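Local coordinates for ESAT-6/WXG100 secretion system protein (Streptococcus gallolyticus, PDB 7JQE) that is a membrane-associated subunit of the bacterial type VIIb secretion system, whose extracellular region probably contributes to the export of protein toxins, at residues A[327-339]-A[370-382]. Residues are numbered along the deposited sequence; the frame is centred on the assembly and turned at random.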
ATOM      1  N   THR A 327      56.980  64.414  -0.472  1.00 90.59           N
ATOM      2  CA  THR A 327      56.665  63.250   0.348  1.00 94.25           C
ATOM      3  C   THR A 327      56.120  62.147  -0.545  1.00 90.83           C
ATOM      4  O   THR A 327      55.163  62.367  -1.295  1.00 87.03           O
ATOM      5  CB  THR A 327      55.651  63.599   1.443  1.00 90.86           C
ATOM      6  OG1 THR A 327      56.018  64.842   2.058  1.00 93.93           O
ATOM      7  CG2 THR A 327      55.623  62.513   2.501  1.00 86.81           C
ATOM      8  N   THR A 328      56.727  60.967  -0.462  1.00 93.54           N
ATOM      9  CA  THR A 328      56.421  59.858  -1.356  1.00 99.43           C
ATOM     10  C   THR A 328      55.432  58.908  -0.688  1.00 97.34           C
ATOM     11  O   THR A 328      55.684  58.413   0.417  1.00 98.54           O
ATOM     12  CB  THR A 328      57.699  59.116  -1.751  1.00107.16           C
ATOM     13  OG1 THR A 328      58.309  58.557  -0.581  1.00115.77           O
ATOM     14  CG2 THR A 328      58.683  60.073  -2.422  1.00 93.40           C
ATOM     15  N   VAL A 329      54.313  58.657  -1.362  1.00 88.27           N
ATOM     16  CA  VAL A 329      53.269  57.757  -0.885  1.00 82.40           C
ATOM     17  C   VAL A 329      53.280  56.508  -1.754  1.00 87.21           C
ATOM     18  O   VAL A 329      53.353  56.601  -2.985  1.00 82.43           O
ATOM     19  CB  VAL A 329      51.890  58.442  -0.917  1.00 85.09           C
ATOM     20  CG1 VAL A 329      50.810  57.497  -0.406  1.00 80.00           C
ATOM     21  CG2 VAL A 329      51.924  59.730  -0.102  1.00 80.90           C
ATOM     22  N   THR A 330      53.201  55.338  -1.116  1.00 79.85           N
ATOM     23  CA  THR A 330      53.369  54.073  -1.820  1.00 80.27           C
ATOM     24  C   THR A 330      52.390  53.030  -1.298  1.00 79.09           C
ATOM     25  O   THR A 330      51.754  53.198  -0.254  1.00 82.68           O
ATOM     26  CB  THR A 330      54.797  53.533  -1.682  1.00 86.42           C
ATOM     27  OG1 THR A 330      55.028  53.141  -0.322  1.00 84.75           O
ATOM     28  CG2 THR A 330      55.812  54.591  -2.089  1.00 83.37           C
ATOM     29  N   ILE A 331      52.295  51.935  -2.048  1.00 78.47           N
ATOM     30  CA  ILE A 331      51.490  50.768  -1.700  1.00 78.76           C
ATOM     31  C   ILE A 331      52.424  49.566  -1.680  1.00 76.40           C
ATOM     32  O   ILE A 331      53.010  49.217  -2.711  1.00 87.35           O
ATOM     33  CB  ILE A 331      50.346  50.549  -2.704  1.00 74.36           C
ATOM     34  CG1 ILE A 331      49.369  51.726  -2.676  1.00 73.72           C
ATOM     35  CG2 ILE A 331      49.639  49.231  -2.431  1.00 72.80           C
ATOM     36  CD1 ILE A 331      48.627  51.926  -3.978  1.00 73.52           C
ATOM     37  N   SER A 332      52.562  48.931  -0.518  1.00 76.08           N
ATOM     38  CA  SER A 332      53.520  47.846  -0.355  1.00 80.60           C
ATOM     39  C   SER A 332      52.861  46.625   0.275  1.00 80.15           C
ATOM     40  O   SER A 332      51.817  46.716   0.924  1.00 85.45           O
ATOM     41  CB  SER A 332      54.718  48.283   0.501  1.00 78.94           C
ATOM     42  OG  SER A 332      54.328  48.520   1.841  1.00 87.75           O
ATOM     43  N   ASN A 333      53.500  45.472   0.066  1.00 83.26           N
ATOM     44  CA  ASN A 333      53.123  44.215   0.718  1.00 85.85           C
ATOM     45  C   ASN A 333      51.666  43.846   0.438  1.00 86.61           C
ATOM     46  O   ASN A 333      50.893  43.535   1.346  1.00 84.74           O
ATOM     47  CB  ASN A 333      53.400  44.278   2.224  1.00 85.39           C
ATOM     48  CG  ASN A 333      54.872  44.518   2.539  1.00111.98           C
ATOM     49  OD1 ASN A 333      55.760  44.014   1.847  1.00110.71           O
ATOM     50  ND2 ASN A 333      55.135  45.298   3.586  1.00120.27           N
ATOM     51  N   VAL A 334      51.298  43.867  -0.840  1.00 89.59           N
ATOM     52  CA  VAL A 334      49.947  43.519  -1.268  1.00 77.33           C
ATOM     53  C   VAL A 334      49.836  42.011  -1.411  1.00 75.32           C
ATOM     54  O   VAL A 334      50.780  41.340  -1.844  1.00 81.71           O
ATOM     55  CB  VAL A 334      49.589  44.221  -2.591  1.00 72.46           C
ATOM     56  CG1 VAL A 334      48.222  43.764  -3.073  1.00 75.36           C
ATOM     57  CG2 VAL A 334      49.614  45.724  -2.417  1.00 71.58           C
ATOM     58  N   SER A 335      48.673  41.477  -1.044  1.00 75.44           N
ATOM     59  CA  SER A 335      48.325  40.087  -1.300  1.00 78.20           C
ATOM     60  C   SER A 335      46.813  39.987  -1.425  1.00 71.65           C
ATOM     61  O   SER A 335      46.076  40.813  -0.880  1.00 72.54           O
ATOM     62  CB  SER A 335      48.816  39.152  -0.192  1.00 82.96           C
ATOM     63  OG  SER A 335      47.951  39.205   0.928  1.00 82.14           O
ATOM     64  N   GLY A 336      46.357  38.961  -2.143  1.00 71.91           N
ATOM     65  CA  GLY A 336      44.941  38.733  -2.346  1.00 68.41           C
ATOM     66  C   GLY A 336      44.353  39.402  -3.570  1.00 71.76           C
ATOM     67  O   GLY A 336      43.160  39.227  -3.841  1.00 74.12           O
ATOM     68  N   GLY A 337      45.152  40.154  -4.319  1.00 75.65           N
ATOM     69  CA  GLY A 337      44.647  40.874  -5.470  1.00 74.11           C
ATOM     70  C   GLY A 337      45.671  41.895  -5.916  1.00 72.52           C
ATOM     71  O   GLY A 337      46.845  41.803  -5.558  1.00 75.86           O
ATOM     72  N   THR A 338      45.209  42.871  -6.692  1.00 67.11           N
ATOM     73  CA  THR A 338      46.054  43.957  -7.169  1.00 82.33           C
ATOM     74  C   THR A 338      45.555  45.274  -6.595  1.00 77.13           C
ATOM     75  O   THR A 338      44.360  45.578  -6.669  1.00 70.43           O
ATOM     76  CB  THR A 338      46.080  44.019  -8.701  1.00 89.78           C
ATOM     77  OG1 THR A 338      44.748  44.173  -9.198  1.00107.87           O
ATOM     78  CG2 THR A 338      46.691  42.747  -9.280  1.00 80.26           C
ATOM     79  N   VAL A 339      46.469  46.050  -6.022  1.00 83.04           N
ATOM     80  CA  VAL A 339      46.149  47.344  -5.433  1.00 75.56           C
ATOM     81  C   VAL A 339      47.081  48.375  -6.051  1.00 77.02           C
ATOM     82  O   VAL A 339      48.307  48.229  -5.980  1.00 82.82           O
ATOM     83  CB  VAL A 339      46.277  47.327  -3.903  1.00 68.52           C
ATOM     84  CG1 VAL A 339      45.759  48.624  -3.318  1.00 68.29           C
ATOM     85  CG2 VAL A 339      45.512  46.144  -3.334  1.00 66.91           C
ATOM     86  N   THR A 370      35.669  33.109   1.190  1.00 71.65           N
ATOM     87  CA  THR A 370      36.036  34.439   1.661  1.00 74.26           C
ATOM     88  C   THR A 370      37.324  34.886   0.987  1.00 78.07           C
ATOM     89  O   THR A 370      38.293  34.122   0.920  1.00 86.70           O
ATOM     90  CB  THR A 370      36.211  34.459   3.181  1.00 73.61           C
ATOM     91  OG1 THR A 370      34.971  34.123   3.813  1.00 82.82           O
ATOM     92  CG2 THR A 370      36.639  35.835   3.644  1.00 73.39           C
ATOM     93  N   HIS A 371      37.330  36.118   0.487  1.00 71.56           N
ATOM     94  CA  HIS A 371      38.503  36.710  -0.141  1.00 64.65           C
ATOM     95  C   HIS A 371      38.920  37.944   0.643  1.00 68.98           C
ATOM     96  O   HIS A 371      38.074  38.759   1.029  1.00 64.41           O
ATOM     97  CB  HIS A 371      38.221  37.077  -1.600  1.00 65.01           C
ATOM     98  CG  HIS A 371      37.871  35.902  -2.455  1.00 69.30           C
ATOM     99  ND1 HIS A 371      38.807  35.219  -3.202  1.00 73.30           N
ATOM    100  CD2 HIS A 371      36.688  35.280  -2.676  1.00 66.72           C
ATOM    101  CE1 HIS A 371      38.216  34.230  -3.848  1.00 68.48           C
ATOM    102  NE2 HIS A 371      36.931  34.245  -3.547  1.00 66.25           N
ATOM    103  N   THR A 372      40.227  38.076   0.877  1.00 72.27           N
ATOM    104  CA  THR A 372      40.771  39.176   1.664  1.00 67.38           C
ATOM    105  C   THR A 372      41.991  39.761   0.970  1.00 65.90           C
ATOM    106  O   THR A 372      42.908  39.026   0.591  1.00 63.71           O
ATOM    107  CB  THR A 372      41.152  38.723   3.078  1.00 71.26           C
ATOM    108  OG1 THR A 372      39.966  38.525   3.856  1.00 82.83           O
ATOM    109  CG2 THR A 372      42.017  39.773   3.752  1.00 79.21           C
ATOM    110  N   ILE A 373      41.996  41.081   0.813  1.00 66.14           N
ATOM    111  CA  ILE A 373      43.153  41.826   0.332  1.00 67.76           C
ATOM    112  C   ILE A 373      43.792  42.524   1.521  1.00 70.73           C
ATOM    113  O   ILE A 373      43.090  43.129   2.342  1.00 73.35           O
ATOM    114  CB  ILE A 373      42.753  42.850  -0.745  1.00 67.38           C
ATOM    115  CG1 ILE A 373      42.336  42.153  -2.039  1.00 69.28           C
ATOM    116  CG2 ILE A 373      43.892  43.824  -1.000  1.00 73.60           C
ATOM    117  CD1 ILE A 373      41.945  43.120  -3.141  1.00 68.23           C
ATOM    118  N   THR A 374      45.118  42.444   1.619  1.00 73.30           N
ATOM    119  CA  THR A 374      45.873  43.182   2.624  1.00 74.84           C
ATOM    120  C   THR A 374      47.019  43.926   1.958  1.00 74.82           C
ATOM    121  O   THR A 374      47.680  43.396   1.060  1.00 79.06           O
ATOM    122  CB  THR A 374      46.441  42.267   3.723  1.00 77.37           C
ATOM    123  OG1 THR A 374      47.392  41.357   3.155  1.00 86.04           O
ATOM    124  CG2 THR A 374      45.333  41.489   4.403  1.00 67.85           C
ATOM    125  N   LEU A 375      47.255  45.154   2.407  1.00 84.46           N
ATOM    126  CA  LEU A 375      48.380  45.942   1.927  1.00 80.23           C
ATOM    127  C   LEU A 375      48.833  46.885   3.029  1.00 77.63           C
ATOM    128  O   LEU A 375      48.203  46.995   4.085  1.00 74.06           O
ATOM    129  CB  LEU A 375      48.022  46.745   0.674  1.00 82.29           C
ATOM    130  CG  LEU A 375      46.944  47.811   0.887  1.00 80.85           C
ATOM    131  CD1 LEU A 375      47.323  49.116   0.209  1.00 69.22           C
ATOM    132  CD2 LEU A 375      45.600  47.300   0.375  1.00 66.44           C
ATOM    133  N   ASP A 376      49.941  47.572   2.761  1.00 71.66           N
ATOM    134  CA  ASP A 376      50.430  48.663   3.590  1.00 72.68           C
ATOM    135  C   ASP A 376      50.369  49.951   2.780  1.00 79.30           C
ATOM    136  O   ASP A 376      50.870  50.000   1.652  1.00 74.84           O
ATOM    137  CB  ASP A 376      51.868  48.404   4.069  1.00 84.59           C
ATOM    138  CG  ASP A 376      51.926  47.503   5.290  1.00 83.06           C
ATOM    139  OD1 ASP A 376      50.918  47.434   6.026  1.00 81.88           O
ATOM    140  OD2 ASP A 376      52.982  46.873   5.518  1.00 79.96           O
ATOM    141  N   LEU A 377      49.735  50.979   3.342  1.00 73.46           N
ATOM    142  CA  LEU A 377      49.751  52.317   2.763  1.00 75.34           C
ATOM    143  C   LEU A 377      50.817  53.138   3.476  1.00 78.13           C
ATOM    144  O   LEU A 377      50.698  53.413   4.675  1.00 76.62           O
ATOM    145  CB  LEU A 377      48.385  52.995   2.876  1.00 75.30           C
ATOM    146  CG  LEU A 377      48.326  54.444   2.371  1.00 76.54           C
ATOM    147  CD1 LEU A 377      48.563  54.507   0.870  1.00 74.50           C
ATOM    148  CD2 LEU A 377      47.006  55.113   2.737  1.00 75.38           C
ATOM    149  N   ASN A 378      51.857  53.521   2.742  1.00 76.52           N
ATOM    150  CA  ASN A 378      52.980  54.269   3.296  1.00 79.75           C
ATOM    151  C   ASN A 378      52.867  55.733   2.891  1.00 81.18           C
ATOM    152  O   ASN A 378      52.888  56.054   1.698  1.00 84.98           O
ATOM    153  CB  ASN A 378      54.313  53.686   2.822  1.00 79.86           C
ATOM    154  CG  ASN A 378      54.444  52.207   3.133  1.00 94.98           C
ATOM    155  OD1 ASN A 378      54.731  51.823   4.268  1.00 93.09           O
ATOM    156  ND2 ASN A 378      54.238  51.366   2.123  1.00 87.53           N
ATOM    157  N   ILE A 379      52.739  56.612   3.881  1.00 79.28           N
ATOM    158  CA  ILE A 379      52.793  58.058   3.684  1.00 84.29           C
ATOM    159  C   ILE A 379      53.979  58.547   4.504  1.00 89.24           C
ATOM    160  O   ILE A 379      53.881  58.673   5.730  1.00 89.48           O
ATOM    161  CB  ILE A 379      51.500  58.760   4.109  1.00 89.40           C
ATOM    162  CG1 ILE A 379      50.293  58.153   3.389  1.00 77.47           C
ATOM    163  CG2 ILE A 379      51.608  60.266   3.856  1.00 80.43           C
ATOM    164  CD1 ILE A 379      48.963  58.709   3.848  1.00 76.52           C
ATOM    165  N   GLY A 380      55.098  58.822   3.838  1.00 91.49           N
ATOM    166  CA  GLY A 380      56.302  59.153   4.578  1.00 85.38           C
ATOM    167  C   GLY A 380      56.727  57.987   5.449  1.00 91.43           C
ATOM    168  O   GLY A 380      56.724  56.827   5.020  1.00 91.35           O
ATOM    169  N   ASP A 381      57.087  58.293   6.695  1.00 91.09           N
ATOM    170  CA  ASP A 381      57.446  57.266   7.668  1.00 88.54           C
ATOM    171  C   ASP A 381      56.233  56.588   8.296  1.00 87.32           C
ATOM    172  O   ASP A 381      56.410  55.715   9.154  1.00 88.08           O
ATOM    173  CB  ASP A 381      58.326  57.866   8.771  1.00 94.21           C
ATOM    174  CG  ASP A 381      59.747  58.130   8.306  1.00 99.62           C
ATOM    175  OD1 ASP A 381      60.252  57.361   7.459  1.00100.58           O
ATOM    176  OD2 ASP A 381      60.361  59.105   8.790  1.00101.62           O
ATOM    177  N   ASN A 382      55.020  56.963   7.896  1.00 88.76           N
ATOM    178  CA  ASN A 382      53.800  56.346   8.402  1.00 85.59           C
ATOM    179  C   ASN A 382      53.446  55.126   7.559  1.00 82.10           C
ATOM    180  O   ASN A 382      53.450  55.195   6.325  1.00 85.75           O
ATOM    181  CB  ASN A 382      52.646  57.350   8.385  1.00 81.65           C
ATOM    182  CG  ASN A 382      52.736  58.369   9.502  1.00 83.58           C
ATOM    183  OD1 ASN A 382      53.198  58.065  10.600  1.00 95.11           O
ATOM    184  ND2 ASN A 382      52.284  59.585   9.229  1.00 84.07           N
TER
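Asn378 reaches from strand 370-379 to two hydroxyls of strand 327-332, on the polar face of an antiparallel pair at the middle of a four-stranded sheet in a beta-sandwich-like domain. Its ND2 gives one bond to Ser332 OG, 2.9 Å long and lying in the amide plane, and a more bent one to Thr330 OG1 at 3.1 Å, tilted out of that plane. Both hydroxyls sit between their own backbone N and carbonyl carbon (chi1 68° in each), which brings them round to the one amide nitrogen; the two bonds together probably set the rotation of the Asn378 amide. In the backbone, paired N-H...O bonds join Thr330 to Asn378 and Ser332 to Asp376.

Between Ser332 and Ser335 a beta bulge sets Asn333 and Val334 against the single residue Leu375, shifting the register by one. The Asn333 amide crosses the Asp376 carboxylate with their planes 73° apart, and its ND2 meets OD2 on the anti side at 3.3 Å; the other oxygen, OD1, is salt-bridged to Arg383 on the next strand. One more hydrogen-bonded pair, Ser335 with Thr374, follows before the chain leaves the sheet.

The other face is greasy. Val329 and Ile379 lie side by side, while Ile331 CG2 comes within 3.5 Å of Leu375 CD1. Past Gly336 the chain folds over into a second sheet, so Val339 faces back across this layer: its CG1 and CG2 straddle Leu375 CD2, both at 3.9 Å, with the two side chains nearly at right angles, and CG2 also packs 3.7 Å from Ile373 CG2.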